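Local structure of glycosyl transferase (5TZJ) at residues Tyr95-Thr100 and Ser196-Tyr201. The protein is a bacterial glycosyl transferase whose family 2 domain, modelled with uridine-diphosphate-N-acetylglucosamine bound, is joined to a TarS-type linker domain. Residues are numbered along the deposited sequence; the frame is centred on the assembly and turned at random.
Sequences YINKET and SDKAYY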
loop_
_atom_site.group_PDB
_atom_site.type_symbol
_atom_site.label_atom_id
_atom_site.label_comp_id
_atom_site.label_asym_id
_atom_site.label_seq_id
_atom_site.Cartn_x
_atom_site.Cartn_y
_atom_site.Cartn_z
ATOM N N TYR A 95 -12.736 -11.425 -3.430
ATOM C CA TYR A 95 -13.370 -12.381 -2.531
ATOM C C TYR A 95 -12.273 -13.114 -1.775
ATOM O O TYR A 95 -11.082 -12.900 -2.017
ATOM C CB TYR A 95 -14.309 -13.353 -3.283
ATOM C CG TYR A 95 -13.696 -13.966 -4.524
ATOM C CD1 TYR A 95 -13.715 -13.282 -5.731
ATOM C CD2 TYR A 95 -13.103 -15.226 -4.488
ATOM C CE1 TYR A 95 -13.148 -13.826 -6.860
ATOM C CE2 TYR A 95 -12.549 -15.780 -5.620
ATOM C CZ TYR A 95 -12.566 -15.057 -6.798
ATOM O OH TYR A 95 -12.020 -15.589 -7.946
ATOM N N ILE A 96 -12.680 -13.972 -0.831
ATOM C CA ILE A 96 -11.731 -14.601 0.080
ATOM C C ILE A 96 -12.024 -16.101 0.186
ATOM O O ILE A 96 -13.143 -16.566 -0.061
ATOM C CB ILE A 96 -11.736 -13.926 1.482
ATOM C CG1 ILE A 96 -13.087 -14.087 2.175
ATOM C CG2 ILE A 96 -11.428 -12.398 1.373
ATOM C CD1 ILE A 96 -13.065 -13.732 3.652
ATOM N N ASN A 97 -10.981 -16.857 0.537
ATOM C CA ASN A 97 -11.094 -18.305 0.701
ATOM C C ASN A 97 -12.060 -18.647 1.829
ATOM O O ASN A 97 -12.179 -17.918 2.813
ATOM C CB ASN A 97 -9.705 -18.892 1.004
ATOM C CG ASN A 97 -9.696 -20.408 1.044
ATOM O OD1 ASN A 97 -10.419 -21.046 1.823
ATOM N ND2 ASN A 97 -8.866 -20.998 0.194
ATOM N N LYS A 98 -12.734 -19.799 1.709
ATOM C CA LYS A 98 -13.761 -20.122 2.695
ATOM C C LYS A 98 -13.170 -20.431 4.070
ATOM O O LYS A 98 -13.864 -20.271 5.081
ATOM C CB LYS A 98 -14.623 -21.287 2.198
ATOM C CG LYS A 98 -13.960 -22.623 2.377
ATOM C CD LYS A 98 -14.859 -23.769 1.935
ATOM C CE LYS A 98 -14.472 -24.249 0.546
ATOM N NZ LYS A 98 -13.061 -24.755 0.519
ATOM N N GLU A 99 -11.902 -20.829 4.142
ATOM C CA GLU A 99 -11.240 -21.085 5.412
ATOM C C GLU A 99 -10.460 -19.880 5.936
ATOM O O GLU A 99 -9.769 -19.997 6.957
ATOM C CB GLU A 99 -10.325 -22.300 5.262
ATOM C CG GLU A 99 -11.097 -23.498 4.730
ATOM C CD GLU A 99 -10.266 -24.756 4.641
ATOM O OE1 GLU A 99 -9.934 -25.362 5.693
ATOM O OE2 GLU A 99 -9.944 -25.133 3.498
ATOM N N THR A 100 -10.583 -18.721 5.289
ATOM C CA THR A 100 -9.768 -17.571 5.673
ATOM C C THR A 100 -9.952 -17.211 7.140
ATOM O O THR A 100 -8.977 -17.136 7.893
ATOM C CB THR A 100 -10.096 -16.372 4.789
ATOM O OG1 THR A 100 -9.722 -16.682 3.442
ATOM C CG2 THR A 100 -9.342 -15.153 5.259
ATOM N N SER A 196 0.628 -18.061 4.902
ATOM C CA SER A 196 0.710 -18.420 3.491
ATOM C C SER A 196 0.236 -19.843 3.193
ATOM O O SER A 196 0.597 -20.393 2.151
ATOM C CB SER A 196 2.141 -18.246 2.995
ATOM O OG SER A 196 2.447 -16.887 2.799
ATOM N N ASP A 197 -0.591 -20.442 4.057
ATOM C CA ASP A 197 -0.922 -21.859 3.894
ATOM C C ASP A 197 -1.767 -22.134 2.648
ATOM O O ASP A 197 -1.648 -23.218 2.051
ATOM C CB ASP A 197 -1.617 -22.373 5.156
ATOM C CG ASP A 197 -0.644 -22.540 6.311
ATOM O OD1 ASP A 197 0.560 -22.289 6.107
ATOM O OD2 ASP A 197 -1.063 -22.933 7.414
ATOM N N LYS A 198 -2.630 -21.192 2.244
ATOM C CA LYS A 198 -3.294 -21.293 0.947
ATOM C C LYS A 198 -3.507 -19.895 0.367
ATOM O O LYS A 198 -3.043 -18.886 0.916
ATOM C CB LYS A 198 -4.599 -22.085 1.050
ATOM C CG LYS A 198 -5.557 -21.563 2.079
ATOM C CD LYS A 198 -6.441 -22.674 2.647
ATOM C CE LYS A 198 -5.651 -23.577 3.565
ATOM N NZ LYS A 198 -6.517 -24.453 4.391
ATOM N N ALA A 199 -4.144 -19.852 -0.802
ATOM C CA ALA A 199 -4.565 -18.580 -1.377
ATOM C C ALA A 199 -5.764 -18.075 -0.581
ATOM O O ALA A 199 -6.847 -18.659 -0.653
ATOM C CB ALA A 199 -4.902 -18.762 -2.855
ATOM N N TYR A 200 -5.578 -17.015 0.205
ATOM C CA TYR A 200 -6.676 -16.479 1.020
ATOM C C TYR A 200 -7.397 -15.305 0.371
ATOM O O TYR A 200 -8.632 -15.299 0.304
ATOM C CB TYR A 200 -6.161 -16.068 2.411
ATOM C CG TYR A 200 -5.711 -17.265 3.231
ATOM C CD1 TYR A 200 -6.643 -18.106 3.850
ATOM C CD2 TYR A 200 -4.366 -17.580 3.349
ATOM C CE1 TYR A 200 -6.234 -19.225 4.593
ATOM C CE2 TYR A 200 -3.947 -18.701 4.065
ATOM C CZ TYR A 200 -4.876 -19.511 4.697
ATOM O OH TYR A 200 -4.446 -20.597 5.428
ATOM N N TYR A 201 -6.657 -14.306 -0.099
ATOM C CA TYR A 201 -7.250 -13.101 -0.659
ATOM C C TYR A 201 -7.173 -13.173 -2.192
ATOM O O TYR A 201 -6.084 -13.082 -2.782
ATOM C CB TYR A 201 -6.554 -11.856 -0.091
ATOM C CG TYR A 201 -7.311 -10.594 -0.434
ATOM C CD1 TYR A 201 -7.185 -10.017 -1.684
ATOM C CD2 TYR A 201 -8.197 -10.008 0.475
ATOM C CE1 TYR A 201 -7.930 -8.908 -2.032
ATOM C CE2 TYR A 201 -8.910 -8.883 0.142
ATOM C CZ TYR A 201 -8.780 -8.341 -1.115
ATOM O OH TYR A 201 -9.508 -7.221 -1.467
#
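Asn-97 meets the 196-201 chain with both its backbone and its amide. Its N donates to Tyr-200 O (2.8 Å) in the carbonyl plane, while ND2 reaches Ala-199 O (3.2 Å), tilted off that carbonyl's plane. CG anti to the backbone N (chi1 -174°) carries the amide toward the other chain; its other end, OD1, accepts from Glu-99 N at 2.8 Å, nearly straight, forming an Asx turn. Thr-100 OG1 sits at the edge of the Tyr-200 ring, 3.4 Å from CD1, and donates to Asn-97 O, which also receives Thr-100 N in a type I turn. Over one face of the same ring lies Lys-198 CG. From there the lysine chain bends to bring NZ within 3.6 Å of Glu-99 OE2, a long salt bridge. Before the turn, Ile-96 and Tyr-201 form an antiparallel non-hydrogen-bonded pair, Ile-96 CG2 touching Tyr-201 CD2 at 4.1 Å. The stronger partner of Glu-99 is Lys-102, through OE1. Tyr-200 OH is hydrogen-bonded to Asp-103 OD2 in helix 100-111; Tyr-201 OH is held by Asp-94 and Asp-91 N. Bonded at OD1 within its Asx turn and at ND2 by Ala-199 O, the Asn-97 amide is fixed in rotation and joins the turn before helix 100-111 to the residues leading into strand 201-203.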